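PDB 6UY4: dihydroorotate dehydrogenase from Schistosoma mansoni, which probably catalyses the oxidation of (S)-dihydroorotate to orotate with a quinone as electron acceptor, using bound FMN, in de novo pyrimidine synthesis. Local coordinates for residues Arg125-Arg130 / Asn139-Asn144; Asp195-Asn200 / Lys234-Leu239. All blocks are in the same frame, centred on the assembly; numbering follows the deposited sequence.

Interaction 1: residues Arg125-Arg130 / Asn139-Asn144. With FMN (flavin mononucleotide), chain G; QLA (2-[(4-fluorophenyl)amino]-3-hydroxynaphthalene-1,4-dione), chain B.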
ATOM      1  N   ARG A 125      -7.521  16.091  11.801  1.00 87.79           N
ATOM      2  CA  ARG A 125      -7.445  16.706  10.485  1.00 84.61           C
ATOM      3  C   ARG A 125      -7.097  18.187  10.605  1.00 84.93           C
ATOM      4  O   ARG A 125      -7.465  18.839  11.587  1.00 88.39           O
ATOM      5  CB  ARG A 125      -8.775  16.548   9.741  1.00 88.83           C
ATOM      6  CG  ARG A 125      -9.211  15.101   9.565  1.00 86.02           C
ATOM      7  CD  ARG A 125     -10.538  15.000   8.830  1.00 85.85           C
ATOM      8  NE  ARG A 125     -10.448  15.499   7.461  1.00101.70           N
ATOM      9  CZ  ARG A 125     -11.454  15.478   6.591  1.00104.43           C
ATOM     10  NH1 ARG A 125     -12.630  14.979   6.947  0.68101.82           N
ATOM     11  NH2 ARG A 125     -11.284  15.954   5.366  1.00100.01           N
ATOM     12  N   PRO A 126      -6.382  18.765   9.624  1.00 87.81           N
ATOM     13  CA  PRO A 126      -5.893  18.133   8.391  1.00 91.69           C
ATOM     14  C   PRO A 126      -4.727  17.171   8.616  1.00 83.77           C
ATOM     15  O   PRO A 126      -3.818  17.459   9.393  1.00 81.23           O
ATOM     16  CB  PRO A 126      -5.448  19.327   7.544  1.00 86.54           C
ATOM     17  CG  PRO A 126      -5.063  20.357   8.539  1.00 83.10           C
ATOM     18  CD  PRO A 126      -6.025  20.193   9.682  1.00 87.35           C
ATOM     19  N   ARG A 127      -4.770  16.029   7.926  1.00 84.18           N
ATOM     20  CA  ARG A 127      -3.746  15.001   8.054  1.00 82.15           C
ATOM     21  C   ARG A 127      -3.184  14.569   6.705  1.00 82.90           C
ATOM     22  O   ARG A 127      -2.490  13.548   6.636  1.00 77.38           O
ATOM     23  CB  ARG A 127      -4.304  13.787   8.806  1.00 72.52           C
ATOM     24  CG  ARG A 127      -5.601  13.248   8.223  1.00 79.69           C
ATOM     25  CD  ARG A 127      -6.353  12.395   9.233  1.00 79.30           C
ATOM     26  NE  ARG A 127      -7.596  11.867   8.678  1.00 77.43           N
ATOM     27  CZ  ARG A 127      -8.506  11.200   9.381  1.00 75.58           C
ATOM     28  NH1 ARG A 127      -9.606  10.757   8.791  1.00 76.05           N
ATOM     29  NH2 ARG A 127      -8.317  10.980  10.675  1.00 74.25           N
ATOM     30  N   ILE A 128      -3.466  15.313   5.637  1.00 84.07           N
ATOM     31  CA  ILE A 128      -2.955  15.018   4.302  1.00 82.20           C
ATOM     32  C   ILE A 128      -2.532  16.329   3.656  1.00 80.75           C
ATOM     33  O   ILE A 128      -3.291  17.303   3.662  1.00 90.19           O
ATOM     34  CB  ILE A 128      -4.004  14.302   3.428  1.00 84.56           C
ATOM     35  CG1 ILE A 128      -4.275  12.890   3.952  1.00 76.67           C
ATOM     36  CG2 ILE A 128      -3.545  14.250   1.988  1.00 75.48           C
ATOM     37  CD1 ILE A 128      -5.298  12.128   3.141  1.00 69.43           C
ATOM     38  N   PHE A 129      -1.322  16.356   3.098  1.00 79.62           N
ATOM     39  CA  PHE A 129      -0.769  17.572   2.515  1.00 81.76           C
ATOM     40  C   PHE A 129      -0.077  17.239   1.203  1.00 80.63           C
ATOM     41  O   PHE A 129       0.685  16.272   1.128  1.00 76.33           O
ATOM     42  CB  PHE A 129       0.218  18.242   3.479  1.00 80.63           C
ATOM     43  CG  PHE A 129      -0.326  18.433   4.865  1.00 84.12           C
ATOM     44  CD1 PHE A 129      -1.072  19.555   5.181  1.00 90.32           C
ATOM     45  CD2 PHE A 129      -0.097  17.487   5.851  1.00 84.23           C
ATOM     46  CE1 PHE A 129      -1.578  19.731   6.455  1.00 93.69           C
ATOM     47  CE2 PHE A 129      -0.600  17.657   7.127  1.00 83.96           C
ATOM     48  CZ  PHE A 129      -1.341  18.781   7.429  1.00 90.08           C
ATOM     49  N   ARG A 130      -0.343  18.042   0.176  1.00 86.47           N
ATOM     50  CA  ARG A 130       0.276  17.857  -1.129  1.00 84.55           C
ATOM     51  C   ARG A 130       1.604  18.598  -1.198  1.00 84.17           C
ATOM     52  O   ARG A 130       1.733  19.715  -0.691  1.00 87.49           O
ATOM     53  CB  ARG A 130      -0.639  18.362  -2.247  1.00 86.36           C
ATOM     54  CG  ARG A 130      -2.028  17.752  -2.284  1.00 89.66           C
ATOM     55  CD  ARG A 130      -2.734  18.153  -3.571  1.00 93.70           C
ATOM     56  NE  ARG A 130      -4.133  17.736  -3.607  1.00 97.30           N
ATOM     57  CZ  ARG A 130      -5.160  18.548  -3.380  1.00 94.83           C
ATOM     58  NH1 ARG A 130      -6.401  18.083  -3.435  1.00 96.07           N
ATOM     59  NH2 ARG A 130      -4.946  19.828  -3.102  1.00 90.98           N
ATOM     60  N   ASN A 139       1.434  12.477   4.712  1.00 76.61           N
ATOM     61  CA  ASN A 139       0.192  12.112   5.377  1.00 74.98           C
ATOM     62  C   ASN A 139       0.474  11.567   6.770  1.00 75.89           C
ATOM     63  O   ASN A 139       1.528  10.977   7.025  1.00 71.99           O
ATOM     64  CB  ASN A 139      -0.596  11.067   4.570  1.00 79.02           C
ATOM     65  CG  ASN A 139      -0.207   9.640   4.922  1.00 76.10           C
ATOM     66  OD1 ASN A 139      -0.815   9.013   5.790  1.00 70.22           O
ATOM     67  ND2 ASN A 139       0.813   9.121   4.246  1.00 75.92           N
ATOM     68  N   ARG A 140      -0.491  11.773   7.667  1.00 72.66           N
ATOM     69  CA  ARG A 140      -0.467  11.216   9.015  1.00 71.73           C
ATOM     70  C   ARG A 140      -1.895  10.825   9.401  1.00 74.46           C
ATOM     71  O   ARG A 140      -2.447  11.263  10.406  1.00 74.38           O
ATOM     72  CB  ARG A 140       0.140  12.202  10.013  1.00 72.19           C
ATOM     73  CG  ARG A 140      -0.433  13.610   9.941  1.00 77.07           C
ATOM     74  CD  ARG A 140       0.009  14.446  11.133  1.00 73.36           C
ATOM     75  NE  ARG A 140      -0.531  15.803  11.089  1.00 86.76           N
ATOM     76  CZ  ARG A 140       0.141  16.863  10.648  1.00 90.87           C
ATOM     77  NH1 ARG A 140       1.385  16.727  10.210  1.00 85.55           N
ATOM     78  NH2 ARG A 140      -0.431  18.059  10.646  1.00 91.39           N
ATOM     79  N   CYS A 141      -2.509   9.974   8.572  1.00 74.31           N
ATOM     80  CA  CYS A 141      -3.910   9.615   8.768  1.00 69.60           C
ATOM     81  C   CYS A 141      -4.114   8.879  10.087  1.00 77.86           C
ATOM     82  O   CYS A 141      -4.983   9.245  10.888  1.00 81.87           O
ATOM     83  CB  CYS A 141      -4.402   8.766   7.595  1.00 74.15           C
ATOM     84  SG  CYS A 141      -4.286   9.577   5.985  1.00 76.73           S
ATOM     85  N   GLY A 142      -3.327   7.835  10.329  1.00 80.05           N
ATOM     86  CA  GLY A 142      -3.415   7.106  11.577  1.00 82.91           C
ATOM     87  C   GLY A 142      -4.468   6.015  11.587  1.00 90.25           C
ATOM     88  O   GLY A 142      -5.142   5.810  12.601  1.00 96.68           O
ATOM     89  N   PHE A 143      -4.617   5.316  10.460  1.00 79.35           N
ATOM     90  CA  PHE A 143      -5.517   4.168  10.330  1.00 77.91           C
ATOM     91  C   PHE A 143      -6.962   4.561  10.655  1.00 76.65           C
ATOM     92  O   PHE A 143      -7.513   4.230  11.707  1.00 81.84           O
ATOM     93  CB  PHE A 143      -5.057   3.002  11.215  1.00 75.97           C
ATOM     94  CG  PHE A 143      -3.757   2.379  10.782  1.00 83.75           C
ATOM     95  CD1 PHE A 143      -3.085   1.504  11.621  1.00 82.66           C
ATOM     96  CD2 PHE A 143      -3.209   2.661   9.541  1.00 84.88           C
ATOM     97  CE1 PHE A 143      -1.893   0.927  11.232  1.00 82.95           C
ATOM     98  CE2 PHE A 143      -2.016   2.089   9.147  1.00 73.99           C
ATOM     99  CZ  PHE A 143      -1.357   1.220   9.993  1.00 89.30           C
ATOM    100  N   ASN A 144      -7.565   5.281   9.714  1.00 77.99           N
ATOM    101  CA  ASN A 144      -8.984   5.612   9.782  1.00 80.32           C
ATOM    102  C   ASN A 144      -9.751   4.562   8.984  1.00 78.98           C
ATOM    103  O   ASN A 144      -9.688   4.537   7.751  1.00 81.39           O
ATOM    104  CB  ASN A 144      -9.248   7.024   9.260  1.00 75.15           C
ATOM    105  CG  ASN A 144      -8.612   7.279   7.906  1.00 76.11           C
ATOM    106  OD1 ASN A 144      -7.484   6.861   7.648  1.00 81.82           O
ATOM    107  ND2 ASN A 144      -9.338   7.967   7.032  1.00 79.80           N
TER
HETATM  108  N1  FMN G 406      -0.073   1.928   3.587  1.00 62.89           N
HETATM  109  C2  FMN G 406      -0.657   0.924   4.333  1.00 63.97           C
HETATM  110  O2  FMN G 406      -0.099  -0.166   4.441  1.00 66.61           O
HETATM  111  N3  FMN G 406      -1.868   1.139   4.959  1.00 63.65           N
HETATM  112  C4  FMN G 406      -2.501   2.360   4.843  1.00 66.89           C
HETATM  113  O4  FMN G 406      -3.580   2.551   5.401  1.00 71.92           O
HETATM  114  C4A FMN G 406      -1.917   3.374   4.093  1.00 67.59           C
HETATM  115  N5  FMN G 406      -2.544   4.596   3.974  1.00 71.86           N
HETATM  116  C5A FMN G 406      -1.965   5.600   3.226  1.00 68.53           C
HETATM  117  C6  FMN G 406      -2.605   6.829   3.108  1.00 68.04           C
HETATM  118  C7  FMN G 406      -2.027   7.847   2.360  1.00 71.85           C
HETATM  119  C7M FMN G 406      -2.722   9.172   2.238  1.00 65.21           C
HETATM  120  C8  FMN G 406      -0.807   7.635   1.726  1.00 70.52           C
HETATM  121  C8M FMN G 406      -0.181   8.732   0.916  1.00 66.45           C
HETATM  122  C9  FMN G 406      -0.168   6.405   1.845  1.00 68.68           C
HETATM  123  C9A FMN G 406      -0.744   5.383   2.594  1.00 67.00           C
HETATM  124  N10 FMN G 406      -0.116   4.155   2.714  1.00 62.85           N
HETATM  125  C10 FMN G 406      -0.699   3.154   3.464  1.00 66.33           C
HETATM  126  C1' FMN G 406       1.202   3.896   2.048  1.00 59.89           C
HETATM  127  C2' FMN G 406       0.993   3.392   0.626  1.00 63.65           C
HETATM  128  O2' FMN G 406       0.150   2.262   0.636  1.00 62.34           O
HETATM  129  C3' FMN G 406       2.320   3.007  -0.015  1.00 72.08           C
HETATM  130  O3' FMN G 406       3.014   2.121   0.835  1.00 74.71           O
HETATM  131  C4' FMN G 406       3.198   4.220  -0.303  1.00 69.47           C
HETATM  132  O4' FMN G 406       2.416   5.388  -0.424  1.00 68.50           O
HETATM  133  C5' FMN G 406       3.947   3.979  -1.603  1.00 67.71           C
HETATM  134  O5' FMN G 406       4.566   5.158  -2.050  1.00 79.66           O
HETATM  135  P   FMN G 406       4.066   5.814  -3.430  1.00 68.19           P
HETATM  136  O1P FMN G 406       4.932   7.014  -3.720  1.00 73.45           O
HETATM  137  O2P FMN G 406       4.153   4.808  -4.553  1.00 73.82           O
HETATM  138  O3P FMN G 406       2.639   6.266  -3.257  1.00 60.82           O
HETATM  139  C1  QLA B 401      -6.597  11.607  -3.432  1.00 96.31           C
HETATM  140  O1  QLA B 401      -6.833  10.482  -3.027  1.00108.32           O
HETATM  141  C2  QLA B 401      -7.356  12.117  -4.614  1.00 97.57           C
HETATM  142  O2  QLA B 401      -8.306  11.323  -5.086  1.00105.98           O
HETATM  143  C3  QLA B 401      -7.035  13.377  -5.173  1.00 99.49           C
HETATM  144  O3  QLA B 401      -5.928  15.468  -4.865  1.00 95.28           O
HETATM  145  C4  QLA B 401      -7.811  12.902  -7.487  1.00106.55           C
HETATM  146  C5  QLA B 401      -6.981  11.823  -7.756  1.00109.77           C
HETATM  147  C6  QLA B 401      -7.223  10.997  -8.840  1.00112.64           C
HETATM  148  C7  QLA B 401      -8.308  11.262  -9.629  1.00115.03           C
HETATM  149  C8  QLA B 401      -9.157  12.306  -9.392  1.00114.93           C
HETATM  150  C9  QLA B 401      -8.907  13.130  -8.306  1.00109.94           C
HETATM  151  C10 QLA B 401      -6.092  14.294  -4.441  1.00100.88           C
HETATM  152  C11 QLA B 401      -5.360  13.771  -3.272  1.00102.19           C
HETATM  153  C12 QLA B 401      -4.413  14.575  -2.651  1.00102.87           C
HETATM  154  C13 QLA B 401      -3.711  14.103  -1.561  1.00113.52           C
HETATM  155  C14 QLA B 401      -3.948  12.821  -1.079  1.00102.29           C
HETATM  156  C15 QLA B 401      -4.886  12.014  -1.688  1.00 94.45           C
HETATM  157  C16 QLA B 401      -5.596  12.481  -2.790  1.00100.34           C
HETATM  158  F1  QLA B 401      -8.551  10.451 -10.694  1.00119.30           F
HETATM  159  N1  QLA B 401      -7.561  13.738  -6.361  1.00101.15           N
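Asn139 faces Ile128 as an antiparallel, non-hydrogen-bonded pair at the end of a beta hairpin that borders both the flavin and the naphthoquinone. Asn139 CB approaches Ile128 CG1, while its amide lies over the dimethylbenzene end of FMN, ND2 3.3 Å from C8. On the same sheet face, Ile128 CG2 meets C14 of the inhibitor at 3.4 Å, and further along the strand Arg130 gives both NE and NH1 to inhibitor O3. Arg140 N donates to Arg127 O (2.9 Å). The Arg140 guanidinium presents a face to Phe129 CE2, its NH2 reaching the ring edge 3.4 Å from CZ with the planes 52° apart; NH1 is held by Tyr299 O and Ala286 O. Cys141 SG packs on Ile128 CG1 at 3.9 Å, and Cys141 N bonds weakly to Asn139 OD1. Arg127 CG stands between its backbone N and carbonyl carbon (chi1 52°), and the chain runs extended along residues 141-144, CD 3.7 Å from Cys141 CA. The Asn144 amide merely packs over one guanidinium face, planes 51° apart; Arg127 bonds to Asn123 O, Leu121 O and, by salt bridge, Glu47. Strand 128-131 is an outer strand of the small antiparallel sheet, beside strand 136-139 and against helix 46-58.

Interaction 2: residues Asp195-Asn200 / Lys234-Leu239. With FMN (flavin mononucleotide), chain G.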
ATOM      1  N   ASP A 195      -7.827 -12.535  -1.480  1.00 59.57           N
ATOM      2  CA  ASP A 195      -6.828 -13.304  -2.214  1.00 66.96           C
ATOM      3  C   ASP A 195      -5.503 -13.353  -1.466  1.00 65.50           C
ATOM      4  O   ASP A 195      -4.790 -14.361  -1.535  1.00 64.72           O
ATOM      5  CB  ASP A 195      -6.628 -12.719  -3.612  1.00 63.16           C
ATOM      6  CG  ASP A 195      -7.860 -12.858  -4.483  1.00 69.15           C
ATOM      7  OD1 ASP A 195      -8.606 -13.846  -4.308  1.00 68.09           O
ATOM      8  OD2 ASP A 195      -8.085 -11.979  -5.342  1.00 68.18           O
ATOM      9  N   TYR A 196      -5.153 -12.283  -0.755  1.00 63.21           N
ATOM     10  CA  TYR A 196      -3.973 -12.279   0.095  1.00 60.01           C
ATOM     11  C   TYR A 196      -4.189 -11.292   1.231  1.00 56.82           C
ATOM     12  O   TYR A 196      -5.016 -10.382   1.143  1.00 59.23           O
ATOM     13  CB  TYR A 196      -2.699 -11.936  -0.693  1.00 61.91           C
ATOM     14  CG  TYR A 196      -2.647 -10.528  -1.250  1.00 68.19           C
ATOM     15  CD1 TYR A 196      -2.074  -9.492  -0.522  1.00 70.03           C
ATOM     16  CD2 TYR A 196      -3.151 -10.239  -2.511  1.00 64.09           C
ATOM     17  CE1 TYR A 196      -2.017  -8.207  -1.029  1.00 65.55           C
ATOM     18  CE2 TYR A 196      -3.096  -8.955  -3.027  1.00 63.23           C
ATOM     19  CZ  TYR A 196      -2.528  -7.945  -2.279  1.00 66.59           C
ATOM     20  OH  TYR A 196      -2.470  -6.666  -2.783  1.00 70.58           O
ATOM     21  N   LEU A 197      -3.435 -11.492   2.309  1.00 59.61           N
ATOM     22  CA  LEU A 197      -3.499 -10.648   3.491  1.00 57.38           C
ATOM     23  C   LEU A 197      -2.135 -10.020   3.740  1.00 61.55           C
ATOM     24  O   LEU A 197      -1.095 -10.623   3.454  1.00 62.51           O
ATOM     25  CB  LEU A 197      -3.942 -11.450   4.720  1.00 58.63           C
ATOM     26  CG  LEU A 197      -5.274 -12.196   4.601  1.00 62.16           C
ATOM     27  CD1 LEU A 197      -5.455 -13.160   5.763  1.00 64.59           C
ATOM     28  CD2 LEU A 197      -6.440 -11.220   4.529  1.00 59.89           C
ATOM     29  N   VAL A 198      -2.146  -8.798   4.271  1.00 64.05           N
ATOM     30  CA  VAL A 198      -0.929  -8.039   4.533  1.00 61.04           C
ATOM     31  C   VAL A 198      -0.955  -7.555   5.976  1.00 60.98           C
ATOM     32  O   VAL A 198      -2.012  -7.188   6.501  1.00 58.87           O
ATOM     33  CB  VAL A 198      -0.779  -6.844   3.566  1.00 55.38           C
ATOM     34  CG1 VAL A 198       0.572  -6.168   3.757  1.00 54.35           C
ATOM     35  CG2 VAL A 198      -0.947  -7.294   2.129  1.00 58.66           C
ATOM     36  N   ILE A 199       0.212  -7.559   6.616  1.00 60.63           N
ATOM     37  CA  ILE A 199       0.385  -7.030   7.963  1.00 59.66           C
ATOM     38  C   ILE A 199       1.535  -6.035   7.935  1.00 63.60           C
ATOM     39  O   ILE A 199       2.628  -6.357   7.455  1.00 60.69           O
ATOM     40  CB  ILE A 199       0.657  -8.148   8.987  1.00 63.75           C
ATOM     41  CG1 ILE A 199      -0.524  -9.118   9.032  1.00 64.50           C
ATOM     42  CG2 ILE A 199       0.923  -7.558  10.363  1.00 60.38           C
ATOM     43  CD1 ILE A 199      -0.344 -10.248  10.008  1.00 65.08           C
ATOM     44  N   ASN A 200       1.290  -4.831   8.444  1.00 65.60           N
ATOM     45  CA  ASN A 200       2.297  -3.779   8.443  1.00 65.77           C
ATOM     46  C   ASN A 200       3.221  -3.934   9.646  1.00 77.41           C
ATOM     47  O   ASN A 200       2.758  -3.964  10.792  1.00 82.89           O
ATOM     48  CB  ASN A 200       1.634  -2.405   8.460  1.00 73.38           C
ATOM     49  CG  ASN A 200       1.047  -2.023   7.119  1.00 76.88           C
ATOM     50  OD1 ASN A 200       0.892  -2.865   6.233  1.00 73.52           O
ATOM     51  ND2 ASN A 200       0.717  -0.747   6.960  1.00 69.67           N
ATOM     52  N   LYS A 234      -8.434 -22.561   3.309  1.00 73.64           N
ATOM     53  CA  LYS A 234      -7.360 -22.405   2.339  1.00 70.91           C
ATOM     54  C   LYS A 234      -6.213 -21.635   2.977  1.00 71.70           C
ATOM     55  O   LYS A 234      -6.435 -20.674   3.722  1.00 72.14           O
ATOM     56  CB  LYS A 234      -7.849 -21.677   1.080  1.00 69.49           C
ATOM     57  CG  LYS A 234      -8.511 -20.333   1.354  1.00 63.37           C
ATOM     58  CD  LYS A 234      -8.738 -19.549   0.072  1.00 67.03           C
ATOM     59  CE  LYS A 234      -9.294 -18.164   0.365  1.00 80.54           C
ATOM     60  NZ  LYS A 234      -9.459 -17.349  -0.871  1.00 83.37           N
ATOM     61  N   LYS A 235      -4.984 -22.064   2.688  1.00 69.97           N
ATOM     62  CA  LYS A 235      -3.790 -21.393   3.200  1.00 63.77           C
ATOM     63  C   LYS A 235      -3.629 -20.068   2.458  1.00 68.48           C
ATOM     64  O   LYS A 235      -2.880 -19.943   1.486  1.00 71.68           O
ATOM     65  CB  LYS A 235      -2.561 -22.281   3.046  1.00 63.33           C
ATOM     66  N   THR A 236      -4.356 -19.063   2.932  1.00 65.46           N
ATOM     67  CA  THR A 236      -4.336 -17.749   2.301  1.00 61.66           C
ATOM     68  C   THR A 236      -2.955 -17.116   2.447  1.00 61.10           C
ATOM     69  O   THR A 236      -2.371 -17.160   3.536  1.00 65.88           O
ATOM     70  CB  THR A 236      -5.401 -16.848   2.927  1.00 67.62           C
ATOM     71  OG1 THR A 236      -6.673 -17.505   2.872  1.00 62.81           O
ATOM     72  CG2 THR A 236      -5.492 -15.517   2.190  1.00 60.91           C
ATOM     73  N   PRO A 237      -2.397 -16.537   1.382  1.00 57.93           N
ATOM     74  CA  PRO A 237      -1.061 -15.935   1.482  1.00 60.21           C
ATOM     75  C   PRO A 237      -1.013 -14.819   2.517  1.00 61.33           C
ATOM     76  O   PRO A 237      -1.907 -13.973   2.593  1.00 61.63           O
ATOM     77  CB  PRO A 237      -0.810 -15.399   0.069  1.00 64.23           C
ATOM     78  CG  PRO A 237      -1.669 -16.244  -0.811  1.00 65.25           C
ATOM     79  CD  PRO A 237      -2.896 -16.551  -0.004  1.00 57.56           C
ATOM     80  N   ILE A 238       0.051 -14.827   3.317  1.00 65.71           N
ATOM     81  CA  ILE A 238       0.290 -13.815   4.340  1.00 61.83           C
ATOM     82  C   ILE A 238       1.521 -13.018   3.932  1.00 61.90           C
ATOM     83  O   ILE A 238       2.615 -13.580   3.793  1.00 60.60           O
ATOM     84  CB  ILE A 238       0.477 -14.442   5.730  1.00 61.26           C
ATOM     85  CG1 ILE A 238      -0.816 -15.114   6.195  1.00 61.48           C
ATOM     86  CG2 ILE A 238       0.923 -13.388   6.731  1.00 64.88           C
ATOM     87  CD1 ILE A 238      -1.956 -14.150   6.422  1.00 63.38           C
ATOM     88  N   LEU A 239       1.347 -11.715   3.740  1.00 62.46           N
ATOM     89  CA  LEU A 239       2.431 -10.832   3.345  1.00 61.47           C
ATOM     90  C   LEU A 239       2.776  -9.876   4.479  1.00 56.68           C
ATOM     91  O   LEU A 239       1.927  -9.530   5.305  1.00 59.45           O
ATOM     92  CB  LEU A 239       2.074 -10.036   2.085  1.00 57.98           C
ATOM     93  CG  LEU A 239       2.303 -10.717   0.733  1.00 58.61           C
ATOM     94  CD1 LEU A 239       1.374 -11.905   0.534  1.00 62.47           C
ATOM     95  CD2 LEU A 239       2.137  -9.713  -0.393  1.00 64.43           C
TER
HETATM   96  N1  FMN G 406      -0.073   1.928   3.587  1.00 62.89           N
HETATM   97  C2  FMN G 406      -0.657   0.924   4.333  1.00 63.97           C
HETATM   98  O2  FMN G 406      -0.099  -0.166   4.441  1.00 66.61           O
HETATM   99  N3  FMN G 406      -1.868   1.139   4.959  1.00 63.65           N
HETATM  100  C4  FMN G 406      -2.501   2.360   4.843  1.00 66.89           C
HETATM  101  O4  FMN G 406      -3.580   2.551   5.401  1.00 71.92           O
HETATM  102  C4A FMN G 406      -1.917   3.374   4.093  1.00 67.59           C
HETATM  103  N5  FMN G 406      -2.544   4.596   3.974  1.00 71.86           N
HETATM  104  C5A FMN G 406      -1.965   5.600   3.226  1.00 68.53           C
HETATM  105  C6  FMN G 406      -2.605   6.829   3.108  1.00 68.04           C
HETATM  106  C7  FMN G 406      -2.027   7.847   2.360  1.00 71.85           C
HETATM  107  C7M FMN G 406      -2.722   9.172   2.238  1.00 65.21           C
HETATM  108  C8  FMN G 406      -0.807   7.635   1.726  1.00 70.52           C
HETATM  109  C8M FMN G 406      -0.181   8.732   0.916  1.00 66.45           C
HETATM  110  C9  FMN G 406      -0.168   6.405   1.845  1.00 68.68           C
HETATM  111  C9A FMN G 406      -0.744   5.383   2.594  1.00 67.00           C
HETATM  112  N10 FMN G 406      -0.116   4.155   2.714  1.00 62.85           N
HETATM  113  C10 FMN G 406      -0.699   3.154   3.464  1.00 66.33           C
HETATM  114  C1' FMN G 406       1.202   3.896   2.048  1.00 59.89           C
HETATM  115  C2' FMN G 406       0.993   3.392   0.626  1.00 63.65           C
HETATM  116  O2' FMN G 406       0.150   2.262   0.636  1.00 62.34           O
HETATM  117  C3' FMN G 406       2.320   3.007  -0.015  1.00 72.08           C
HETATM  118  O3' FMN G 406       3.014   2.121   0.835  1.00 74.71           O
HETATM  119  C4' FMN G 406       3.198   4.220  -0.303  1.00 69.47           C
HETATM  120  O4' FMN G 406       2.416   5.388  -0.424  1.00 68.50           O
HETATM  121  C5' FMN G 406       3.947   3.979  -1.603  1.00 67.71           C
HETATM  122  O5' FMN G 406       4.566   5.158  -2.050  1.00 79.66           O
HETATM  123  P   FMN G 406       4.066   5.814  -3.430  1.00 68.19           P
HETATM  124  O1P FMN G 406       4.932   7.014  -3.720  1.00 73.45           O
HETATM  125  O2P FMN G 406       4.153   4.808  -4.553  1.00 73.82           O
HETATM  126  O3P FMN G 406       2.639   6.266  -3.257  1.00 60.82           O
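Leu197 O takes the N-H of Leu239 at 2.7 Å and also faces the CA-H of Ile238, a link between two neighbouring parallel strands of the TIM barrel. Strands 196-200 and 238-242 belong to one beta-alpha-beta unit, joined through helix 215-230. The ladder continues on both sides: Leu197 N donates to Pro237 O, nearly along the C=O axis, and Ile199 N to Leu239 O, each at 2.9 Å. Side chains alternate between the two faces. On one, Leu197 CD1 meets Ile238 CD1 at 3.7 Å, and Leu197 CG touches Thr236 CG2, whose OG1 is bonded to Gly191 O. On the other, Val198 CG2 lies 4.1 Å from Leu239 CB, and Tyr196 CD1 comes near Leu239 CD2; the Tyr196 hydroxyl is held by Glu111 OE1. At the start of the ladder Pro237 CD rests 3.3 Å from Asp195 O, while the Asp195 carboxylate pairs with Arg158. The strand then delivers Asn200 to the flavin: with CG anti to the carbonyl carbon (chi1 -75°), its amide reaches FMN, OD1 being bonded to Asn169 ND2 and ND2 donating to O2 at 2.7 Å in a nearly straight 167° bond.

How the interactions relate
Interaction 2 is buried within the eight-stranded parallel barrel, whereas interaction 1 is only partly buried and belongs to the separate four-stranded antiparallel sheet by the inhibitor site. Their centres lie about 26 Å apart, on opposite sides of the chain's centre, yet both reach FMN: Asn139 lies over the dimethylbenzene end, and Asn200 bonds to O2 of the pyrimidine end. The two also touch directly, Phe143 CZ packing 4.2 Å from Asn200 ND2. Interaction 2 rests on a regular backbone ladder with aliphatic packing. A single backbone bond joins the segments of interaction 1, where arginine side chains carry much of the contact and bond to surrounding loops and helix 46-58.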